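Local coordinates for xylulose kinase (Bifidobacterium adolescentis ATCC 15703, PDB 3I8B), which probably phosphorylates D-xylulose to D-xylulose 5-phosphate at the expense of ATP, as a member of the FGGY family of carbohydrate kinases, at residues I365-F371 with A382-G388; C409-D413 with E496-Y502; T311-S315 with R375-R379; L354-P360 with R396-R401. All coordinates share one frame; numbering follows the deposited sequence.

Contact 1: I365-F371 with A382-G388; sequences ITLVPYF and ATATFSG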
# COMPACT_ATOMS: atom_id res chain seq x y z
N ILE A 365 8.27 29.47 -15.59
CA ILE A 365 8.08 28.17 -16.22
C ILE A 365 7.50 27.16 -15.24
O ILE A 365 8.01 26.97 -14.14
CB ILE A 365 9.39 27.63 -16.78
CG1 ILE A 365 9.93 28.55 -17.88
CG2 ILE A 365 9.21 26.20 -17.28
CD1 ILE A 365 11.30 28.14 -18.39
N THR A 366 6.44 26.49 -15.67
CA THR A 366 5.81 25.45 -14.87
C THR A 366 5.81 24.13 -15.62
O THR A 366 5.47 24.08 -16.82
CB THR A 366 4.37 25.83 -14.54
OG1 THR A 366 4.35 27.02 -13.75
CG2 THR A 366 3.68 24.70 -13.79
N LEU A 367 6.20 23.07 -14.93
CA LEU A 367 6.09 21.72 -15.45
C LEU A 367 4.94 21.00 -14.76
O LEU A 367 4.89 20.98 -13.52
CB LEU A 367 7.38 20.94 -15.18
CG LEU A 367 7.31 19.44 -15.48
CD1 LEU A 367 6.93 19.20 -16.96
CD2 LEU A 367 8.61 18.72 -15.12
N VAL A 368 4.01 20.46 -15.54
CA VAL A 368 3.04 19.49 -15.04
C VAL A 368 3.53 18.13 -15.50
O VAL A 368 3.37 17.77 -16.67
CB VAL A 368 1.61 19.75 -15.54
CG1 VAL A 368 0.65 18.65 -15.04
CG2 VAL A 368 1.13 21.12 -15.10
N PRO A 369 4.15 17.37 -14.59
CA PRO A 369 5.00 16.24 -14.98
C PRO A 369 4.26 14.94 -15.20
O PRO A 369 4.70 13.92 -14.67
CB PRO A 369 5.92 16.07 -13.76
CG PRO A 369 5.33 16.93 -12.66
CD PRO A 369 4.01 17.45 -13.13
N TYR A 370 3.16 14.95 -15.95
CA TYR A 370 2.41 13.72 -16.17
C TYR A 370 3.03 12.86 -17.28
O TYR A 370 2.34 12.41 -18.19
CB TYR A 370 0.93 14.01 -16.47
CG TYR A 370 0.21 14.79 -15.38
CD1 TYR A 370 0.75 14.92 -14.10
CD2 TYR A 370 -1.02 15.38 -15.63
CE1 TYR A 370 0.09 15.63 -13.11
CE2 TYR A 370 -1.68 16.08 -14.66
CZ TYR A 370 -1.13 16.21 -13.40
OH TYR A 370 -1.81 16.91 -12.45
N PHE A 371 4.33 12.63 -17.20
CA PHE A 371 4.99 11.75 -18.15
C PHE A 371 4.28 10.42 -18.13
O PHE A 371 4.22 9.77 -17.09
CB PHE A 371 6.46 11.58 -17.79
CG PHE A 371 7.24 12.85 -17.83
CD1 PHE A 371 7.74 13.33 -19.03
CD2 PHE A 371 7.47 13.57 -16.67
CE1 PHE A 371 8.46 14.51 -19.07
CE2 PHE A 371 8.19 14.75 -16.71
CZ PHE A 371 8.69 15.22 -17.90
N ALA A 382 -2.86 11.21 -20.03
CA ALA A 382 -2.27 12.54 -19.97
C ALA A 382 -0.80 12.49 -20.34
O ALA A 382 -0.17 11.43 -20.34
CB ALA A 382 -2.44 13.14 -18.57
N THR A 383 -0.26 13.65 -20.66
CA THR A 383 1.13 13.76 -21.04
C THR A 383 1.72 14.96 -20.30
O THR A 383 0.97 15.83 -19.84
CB THR A 383 1.23 13.93 -22.57
OG1 THR A 383 2.56 13.64 -23.00
CG2 THR A 383 0.83 15.34 -22.98
N ALA A 384 3.04 15.03 -20.17
CA ALA A 384 3.66 16.14 -19.44
C ALA A 384 3.72 17.43 -20.26
O ALA A 384 3.83 17.39 -21.50
CB ALA A 384 5.05 15.75 -18.94
N THR A 385 3.67 18.56 -19.56
CA THR A 385 3.55 19.87 -20.20
C THR A 385 4.39 20.97 -19.54
O THR A 385 4.20 21.27 -18.37
CB THR A 385 2.10 20.35 -20.15
OG1 THR A 385 1.27 19.45 -20.90
CG2 THR A 385 1.97 21.76 -20.71
N PHE A 386 5.30 21.58 -20.30
CA PHE A 386 5.98 22.81 -19.88
C PHE A 386 5.19 24.02 -20.36
O PHE A 386 4.90 24.12 -21.55
CB PHE A 386 7.38 22.90 -20.49
CG PHE A 386 8.46 22.20 -19.70
CD1 PHE A 386 8.76 22.59 -18.40
CD2 PHE A 386 9.19 21.17 -20.26
CE1 PHE A 386 9.76 21.95 -17.67
CE2 PHE A 386 10.19 20.52 -19.55
CZ PHE A 386 10.49 20.91 -18.25
N SER A 387 4.89 24.94 -19.46
CA SER A 387 4.17 26.16 -19.83
C SER A 387 4.86 27.41 -19.29
O SER A 387 5.84 27.33 -18.56
CB SER A 387 2.71 26.09 -19.36
OG SER A 387 2.64 26.10 -17.94
N GLY A 388 4.34 28.58 -19.67
CA GLY A 388 4.86 29.86 -19.19
C GLY A 388 6.20 30.24 -19.79
O GLY A 388 6.90 31.12 -19.27

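Contact 2: C409-D413 with E496-Y502; sequences CSQRD and EAVYEAY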
# COMPACT_ATOMS: atom_id res chain seq x y z
N CYS A 409 5.64 19.89 -6.54
CA CYS A 409 4.29 20.42 -6.67
C CYS A 409 3.23 19.34 -6.82
O CYS A 409 2.12 19.48 -6.31
CB CYS A 409 4.20 21.40 -7.85
SG CYS A 409 4.81 23.06 -7.45
N SER A 410 3.56 18.27 -7.55
CA SER A 410 2.67 17.13 -7.70
C SER A 410 2.40 16.51 -6.33
O SER A 410 1.26 16.21 -5.99
CB SER A 410 3.28 16.09 -8.63
OG SER A 410 2.52 14.89 -8.60
N GLN A 411 3.45 16.31 -5.54
CA GLN A 411 3.29 15.75 -4.20
C GLN A 411 2.44 16.68 -3.33
O GLN A 411 1.61 16.22 -2.55
CB GLN A 411 4.65 15.47 -3.56
CG GLN A 411 5.46 14.36 -4.24
CD GLN A 411 4.64 13.09 -4.49
OE1 GLN A 411 3.79 12.72 -3.69
NE2 GLN A 411 4.90 12.43 -5.61
N ARG A 412 2.64 17.99 -3.47
CA ARG A 412 1.77 18.93 -2.76
C ARG A 412 0.34 18.78 -3.22
O ARG A 412 -0.58 18.76 -2.40
CB ARG A 412 2.20 20.38 -2.99
CG ARG A 412 1.08 21.36 -2.67
CD ARG A 412 0.88 21.53 -1.17
NE ARG A 412 1.66 22.68 -0.74
CZ ARG A 412 1.14 23.84 -0.38
NH1 ARG A 412 -0.17 24.01 -0.34
NH2 ARG A 412 1.94 24.83 -0.02
N ASP A 413 0.14 18.70 -4.53
CA ASP A 413 -1.18 18.48 -5.10
C ASP A 413 -1.84 17.28 -4.43
O ASP A 413 -3.02 17.33 -4.11
CB ASP A 413 -1.10 18.25 -6.62
CG ASP A 413 -2.30 18.81 -7.36
OD1 ASP A 413 -3.05 19.61 -6.76
OD2 ASP A 413 -2.51 18.46 -8.54
N GLU A 496 4.07 30.11 -1.66
CA GLU A 496 2.78 29.59 -2.10
C GLU A 496 2.60 29.76 -3.61
O GLU A 496 1.94 28.95 -4.27
CB GLU A 496 1.66 30.27 -1.32
CG GLU A 496 0.31 29.57 -1.42
CD GLU A 496 0.41 28.07 -1.21
OE1 GLU A 496 0.90 27.64 -0.14
OE2 GLU A 496 -0.01 27.33 -2.12
N ALA A 497 3.20 30.81 -4.16
CA ALA A 497 3.03 31.15 -5.58
C ALA A 497 3.54 30.04 -6.51
O ALA A 497 3.04 29.88 -7.62
CB ALA A 497 3.70 32.47 -5.90
N VAL A 498 4.53 29.28 -6.06
CA VAL A 498 5.01 28.15 -6.85
C VAL A 498 3.88 27.15 -7.10
O VAL A 498 3.52 26.89 -8.24
CB VAL A 498 6.22 27.44 -6.18
CG1 VAL A 498 6.68 26.26 -7.03
CG2 VAL A 498 7.37 28.43 -6.00
N TYR A 499 3.30 26.62 -6.03
CA TYR A 499 2.19 25.69 -6.18
C TYR A 499 0.94 26.33 -6.81
O TYR A 499 0.20 25.66 -7.53
CB TYR A 499 1.84 25.04 -4.84
CG TYR A 499 0.61 24.17 -4.91
CD1 TYR A 499 0.62 22.96 -5.60
CD2 TYR A 499 -0.56 24.55 -4.27
CE1 TYR A 499 -0.52 22.17 -5.66
CE2 TYR A 499 -1.69 23.76 -4.32
CZ TYR A 499 -1.66 22.57 -5.02
OH TYR A 499 -2.80 21.80 -5.06
N GLU A 500 0.69 27.60 -6.52
CA GLU A 500 -0.47 28.28 -7.12
C GLU A 500 -0.37 28.33 -8.65
O GLU A 500 -1.37 28.14 -9.34
CB GLU A 500 -0.68 29.67 -6.51
CG GLU A 500 -1.17 29.61 -5.05
CD GLU A 500 -1.30 30.99 -4.38
OE1 GLU A 500 -0.55 31.91 -4.78
OE2 GLU A 500 -2.13 31.13 -3.46
N ALA A 501 0.84 28.55 -9.15
CA ALA A 501 1.10 28.52 -10.60
C ALA A 501 0.93 27.11 -11.16
O ALA A 501 0.36 26.92 -12.24
CB ALA A 501 2.50 29.04 -10.90
N TYR A 502 1.43 26.12 -10.43
CA TYR A 502 1.32 24.73 -10.82
C TYR A 502 -0.14 24.34 -10.92
O TYR A 502 -0.55 23.68 -11.88
CB TYR A 502 2.03 23.84 -9.79
CG TYR A 502 1.91 22.35 -10.06
CD1 TYR A 502 0.84 21.61 -9.56
CD2 TYR A 502 2.87 21.68 -10.81
CE1 TYR A 502 0.74 20.25 -9.81
CE2 TYR A 502 2.78 20.32 -11.06
CZ TYR A 502 1.71 19.61 -10.56
OH TYR A 502 1.61 18.26 -10.81
O HOH W 1 -0.75 17.17 -9.91

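Contact 3: T311-S315 with R375-R379; sequences TGAVS and RTPNR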
# COMPACT_ATOMS: atom_id res chain seq x y z
N THR A 311 -13.42 10.79 -7.44
CA THR A 311 -12.63 10.82 -8.66
C THR A 311 -11.92 9.48 -8.94
O THR A 311 -11.64 9.15 -10.09
CB THR A 311 -11.58 11.93 -8.50
OG1 THR A 311 -11.95 13.06 -9.29
CG2 THR A 311 -10.21 11.45 -8.85
N GLY A 312 -11.62 8.74 -7.87
CA GLY A 312 -10.97 7.45 -8.01
C GLY A 312 -9.46 7.53 -8.16
O GLY A 312 -8.83 6.59 -8.66
N ALA A 313 -8.88 8.65 -7.75
CA ALA A 313 -7.43 8.79 -7.73
C ALA A 313 -6.88 8.27 -6.40
O ALA A 313 -6.04 7.36 -6.35
CB ALA A 313 -7.02 10.24 -7.93
N VAL A 314 -7.36 8.86 -5.31
CA VAL A 314 -6.91 8.46 -4.00
C VAL A 314 -7.65 7.22 -3.54
O VAL A 314 -8.88 7.19 -3.51
CB VAL A 314 -7.08 9.60 -2.96
CG1 VAL A 314 -6.31 9.28 -1.70
CG2 VAL A 314 -6.61 10.92 -3.55
N SER A 315 -6.89 6.18 -3.20
CA SER A 315 -7.42 4.96 -2.60
C SER A 315 -7.95 5.21 -1.18
O SER A 315 -7.36 5.96 -0.40
CB SER A 315 -6.33 3.89 -2.55
OG SER A 315 -5.94 3.47 -3.84
N ARG A 375 -1.67 8.59 -12.01
CA ARG A 375 -2.65 7.96 -11.14
C ARG A 375 -3.37 9.05 -10.33
O ARG A 375 -4.58 9.02 -10.18
CB ARG A 375 -1.95 7.00 -10.16
CG ARG A 375 -1.59 5.62 -10.72
CD ARG A 375 -2.78 4.65 -10.68
NE ARG A 375 -3.34 4.47 -9.33
CZ ARG A 375 -2.97 3.51 -8.48
NH1 ARG A 375 -2.04 2.63 -8.82
NH2 ARG A 375 -3.55 3.43 -7.29
N THR A 376 -2.60 10.00 -9.81
CA THR A 376 -3.16 11.10 -9.02
C THR A 376 -2.61 12.42 -9.55
O THR A 376 -1.40 12.66 -9.47
CB THR A 376 -2.81 10.95 -7.52
OG1 THR A 376 -3.23 9.66 -7.05
CG2 THR A 376 -3.50 12.02 -6.69
N PRO A 377 -3.48 13.27 -10.13
CA PRO A 377 -4.93 13.07 -10.33
C PRO A 377 -5.18 11.96 -11.35
O PRO A 377 -4.25 11.51 -11.99
CB PRO A 377 -5.41 14.43 -10.88
CG PRO A 377 -4.17 15.30 -11.05
CD PRO A 377 -2.97 14.42 -10.91
N ASN A 378 -6.43 11.54 -11.51
CA ASN A 378 -6.75 10.35 -12.30
C ASN A 378 -6.78 10.63 -13.79
O ASN A 378 -7.85 10.83 -14.36
CB ASN A 378 -8.09 9.77 -11.86
CG ASN A 378 -8.37 8.37 -12.45
OD1 ASN A 378 -7.67 7.91 -13.36
ND2 ASN A 378 -9.39 7.70 -11.91
N ARG A 379 -5.61 10.63 -14.43
CA ARG A 379 -5.47 11.04 -15.82
C ARG A 379 -4.55 10.12 -16.62
O ARG A 379 -3.41 10.48 -16.92
CB ARG A 379 -4.94 12.46 -15.89
CG ARG A 379 -5.83 13.47 -15.22
CD ARG A 379 -5.43 14.88 -15.59
NE ARG A 379 -6.07 15.85 -14.71
CZ ARG A 379 -5.77 17.15 -14.68
NH1 ARG A 379 -4.84 17.64 -15.49
NH2 ARG A 379 -6.41 17.96 -13.84
O HOH W 2 -6.16 4.91 -7.90
O HOH W 3 -3.72 2.32 -4.49

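Contact 4: L354-P360 with R396-R401; sequences LAFASKP and RENLAR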
# COMPACT_ATOMS: atom_id res chain seq x y z
N LEU A 354 22.05 23.77 -11.43
CA LEU A 354 21.26 24.52 -12.38
C LEU A 354 20.02 25.10 -11.70
O LEU A 354 19.77 26.31 -11.74
CB LEU A 354 20.83 23.56 -13.50
CG LEU A 354 21.17 23.88 -14.95
CD1 LEU A 354 22.24 24.97 -15.06
CD2 LEU A 354 21.64 22.60 -15.66
N ALA A 355 19.25 24.21 -11.08
CA ALA A 355 17.98 24.58 -10.47
C ALA A 355 18.15 25.64 -9.37
O ALA A 355 17.36 26.57 -9.26
CB ALA A 355 17.28 23.35 -9.92
N PHE A 356 19.20 25.48 -8.56
CA PHE A 356 19.47 26.43 -7.49
C PHE A 356 19.97 27.77 -8.04
O PHE A 356 19.89 28.79 -7.36
CB PHE A 356 20.49 25.88 -6.49
CG PHE A 356 19.99 24.69 -5.72
CD1 PHE A 356 18.77 24.73 -5.06
CD2 PHE A 356 20.77 23.54 -5.62
CE1 PHE A 356 18.31 23.64 -4.33
CE2 PHE A 356 20.32 22.44 -4.89
CZ PHE A 356 19.09 22.50 -4.25
N ALA A 357 20.49 27.76 -9.26
CA ALA A 357 20.89 29.01 -9.91
C ALA A 357 19.67 29.86 -10.29
O ALA A 357 19.78 31.07 -10.51
CB ALA A 357 21.73 28.72 -11.13
N SER A 358 18.51 29.21 -10.37
CA SER A 358 17.25 29.87 -10.71
C SER A 358 16.62 30.56 -9.50
O SER A 358 17.31 30.93 -8.56
CB SER A 358 16.27 28.83 -11.29
OG SER A 358 15.11 29.44 -11.83
N LYS A 359 15.30 30.71 -9.55
CA LYS A 359 14.53 31.32 -8.47
C LYS A 359 13.22 30.56 -8.25
O LYS A 359 12.75 29.85 -9.15
CB LYS A 359 14.21 32.78 -8.81
CG LYS A 359 15.42 33.66 -9.00
CD LYS A 359 15.01 34.99 -9.60
CE LYS A 359 13.84 35.62 -8.84
NZ LYS A 359 14.23 36.14 -7.51
N PRO A 360 12.62 30.69 -7.06
CA PRO A 360 11.34 30.02 -6.80
C PRO A 360 10.29 30.44 -7.83
O PRO A 360 9.97 31.63 -7.94
CB PRO A 360 10.94 30.55 -5.42
CG PRO A 360 12.24 30.89 -4.76
CD PRO A 360 13.11 31.41 -5.87
N ARG A 396 18.41 26.74 -19.35
CA ARG A 396 18.62 25.48 -18.63
C ARG A 396 18.36 25.62 -17.13
O ARG A 396 17.81 24.71 -16.50
CB ARG A 396 20.02 24.94 -18.88
CG ARG A 396 20.20 24.34 -20.26
CD ARG A 396 21.65 24.30 -20.68
NE ARG A 396 22.24 22.97 -20.57
CZ ARG A 396 23.29 22.68 -19.80
NH1 ARG A 396 23.75 21.43 -19.78
NH2 ARG A 396 23.87 23.62 -19.07
N GLU A 397 18.77 26.75 -16.57
CA GLU A 397 18.58 26.98 -15.14
C GLU A 397 17.10 26.92 -14.77
O GLU A 397 16.71 26.16 -13.88
CB GLU A 397 19.19 28.32 -14.72
CG GLU A 397 20.71 28.32 -14.61
CD GLU A 397 21.42 28.78 -15.89
OE1 GLU A 397 20.75 28.96 -16.94
OE2 GLU A 397 22.66 28.97 -15.81
N ASN A 398 16.29 27.72 -15.45
CA ASN A 398 14.87 27.78 -15.17
C ASN A 398 14.16 26.46 -15.48
O ASN A 398 13.27 26.05 -14.74
CB ASN A 398 14.22 28.93 -15.95
CG ASN A 398 14.65 30.29 -15.44
OD1 ASN A 398 14.58 31.28 -16.17
ND2 ASN A 398 15.10 30.34 -14.20
N LEU A 399 14.54 25.81 -16.58
CA LEU A 399 13.97 24.50 -16.88
C LEU A 399 14.33 23.50 -15.78
O LEU A 399 13.46 22.76 -15.30
CB LEU A 399 14.47 23.97 -18.23
CG LEU A 399 13.86 24.56 -19.52
CD1 LEU A 399 14.60 24.04 -20.72
CD2 LEU A 399 12.37 24.27 -19.66
N ALA A 400 15.60 23.46 -15.42
CA ALA A 400 16.07 22.60 -14.33
C ALA A 400 15.19 22.81 -13.10
O ALA A 400 14.66 21.86 -12.53
CB ALA A 400 17.52 22.91 -14.00
N ARG A 401 15.03 24.06 -12.71
CA ARG A 401 14.24 24.41 -11.54
C ARG A 401 12.77 23.99 -11.71
O ARG A 401 12.12 23.59 -10.74
CB ARG A 401 14.35 25.92 -11.27
CG ARG A 401 13.57 26.42 -10.06
CD ARG A 401 14.11 25.83 -8.76
NE ARG A 401 13.56 26.50 -7.59
CZ ARG A 401 14.26 27.28 -6.77
NH1 ARG A 401 15.55 27.50 -6.98
NH2 ARG A 401 13.66 27.85 -5.73

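Contact 1: I365-F371 with A382-G388
A382 meets the ring of Y370 at the start of 382-388, with its CB 4.0 Å from Y370 CD2. Two inverse gamma turns, centred on P369 and Y370, follow strand 366-368. A384 comes next. Its methyl lies over the middle of the F371 ring, a CH-pi contact with CB 3.5 Å from the centroid. F371 CG sits anti to its own carbonyl carbon (chi1 -62°), which lays the ring face against this methyl. Without its ring, as with an alanine here, F371 would probably leave the A384 methyl uncovered and a gap beside helix 335-344. T385 pairs with V368 through two backbone bonds, V368 N to T385 O (2.9 Å) and T385 N to V368 O (3.0 Å). F386 stands opposite L367 in a non-hydrogen-bonded pair. L367 CD1 lies over one face of its ring, 4.0 Å from the centroid, and I365 CG2 approaches F386 CD1. F403 of helix 396-420 meets the F386 ring edge to face. S387 forms a hydrogen-bonded antiparallel pair with T366. S387 N gives a 2.8 Å bond to T366 O, in the carbonyl plane, while T366 N reaches S387 O from above that carbonyl's plane. The chemistry is thus divided: backbone bonds fix the register of the two strands, and apolar groups around L367 and F386 join them to the neighbouring helices.

Contact 2: C409-D413 with E496-Y502
The crossing of helices 396-420 and 496-506 is built on two tyrosines, Y499 and Y502, that receive C409, R412 and D413. C409 CB lies over one face of the Y502 ring, offset toward the rim, 3.3 Å from CD2. C409 SG is oblique to the same ring and touches V498 CG1 at 3.7 Å. R412 CG sits over the centre of the Y499 ring, 3.5 Å from the centroid. The short segments cross at -80° with their axes 10.0 Å apart, so the last modelled helix of the chain lies across a helix of the C-terminal FGGY domain. Bends at chi2 and chi3 bring the R412 guanidinium round to E496, whose OE1 takes a 3.0 Å salt bridge from NH2 on its syn side. The guanidinium has a second carboxylate partner, E416, through NH1, and NE bonds to I447 O. D413 serves both tyrosines. Y499 OH donates to D413 OD1 (2.8 Å) on the anti side, with OD1 at the ring edge and the carboxylate turned 62° from the ring. D413 OD2, salt-bridged to R506, lies at the edge of the Y502 ring and accepts from a water that also bonds to Y502 OH.

Contact 3: T311-S315 with R375-R379
Two irregular loop segments meet here, nearest at A313 and N378, whose CA atoms are 4.9 Å apart. Both belong to the C-terminal FGGY domain: 311-315 leads into the edge strand 315-318, whereas the loop segment 375-379 lies between the paired strands 366-368 and 385-387. A cis peptide precedes P377, and N378 is the centre of an inverse gamma turn. N378 ND2 donates to T311 O at 3.2 Å. With CG anti to the backbone N (chi1 -169°), the amide is carried across to that oxygen, which lies in its plane. Were a leucine to stand in for N378, T311 O would probably lose this donor. A313 points its methyl at the other loop, with CB 3.5 Å from R375 O. T376 CG2 touches the same methyl, while T376 OG1 is hydrogen-bonded to C329 O. S315 OG is hydrogen-bonded to Y142 OH, and its side chain is about 6 Å from that of H75, a predicted substrate-binding residue. R375 reaches this end of the loop through water: one water donates to A313 O (2.9 Å) and accepts from R375 NH2 (3.1 Å). A second water lies 2.6 Å from S315 OG and takes a weak bond from the same R375 NH2.

Contact 4: L354-P360 with R396-R401
L354 and A400 form the tight apolar centre of this contact, with their CB atoms 3.4 Å apart, closer than carbons usually pack. A355 CB also faces A400 CB, at 4.1 Å. Around them the aliphatic part of E397 does apolar work: its CG touches L354 CD1 at 3.7 Å and A357 CB at 3.6 Å. L354 CD2 lies over one face of the R396 guanidinium, toward its rim. R396 NH1 itself bonds to L344 O. S358 CB packs on R401 CB at 3.5 Å.

The polar part centres on R401. Its CG is anti to the backbone N (chi1 -180°) and the chain then bends at chi2, which turns the guanidinium back over the end of helix 348-357. NH1 donates to A355 O at 3.1 Å, nearly straight at 164°. That oxygen lies in the guanidinium plane, although the donor stands above the carbonyl plane. S358 N reaches A355 O from the opposite face, so two N-H groups grip one helix-end carbonyl. The K359-P360 peptide lies over one face of the guanidinium, with P360 CG 3.5 Å from NH2. R401 NE makes a salt bridge to E405. The arrangement is a helix-helix junction within the C-terminal FGGY domain: the last turn of helix 348-357 and its exit loop pack on the first turns of helix 396-420.

In the fold
Helix 396-420 serves contact 4 with its first turns and contact 2 farther along, their centres 16 Å apart. V498 CG2 touches P360 C between them at 4.0 Å. Contact 1 lies along the chain between the two segments of contact 4, and I365 CD1 packs on N398 CB. Contact 1 also meets contact 2, where Y502 packs on L367, P369 and Y370. Y370 OH of contact 1 also lies 3.2 Å from P377 CD of contact 3. Contacts 1, 2 and 4 are away from the annotated sites. Contact 3 alone approaches them: the S315 side chain is about 11 Å from that of D274, the predicted proton acceptor.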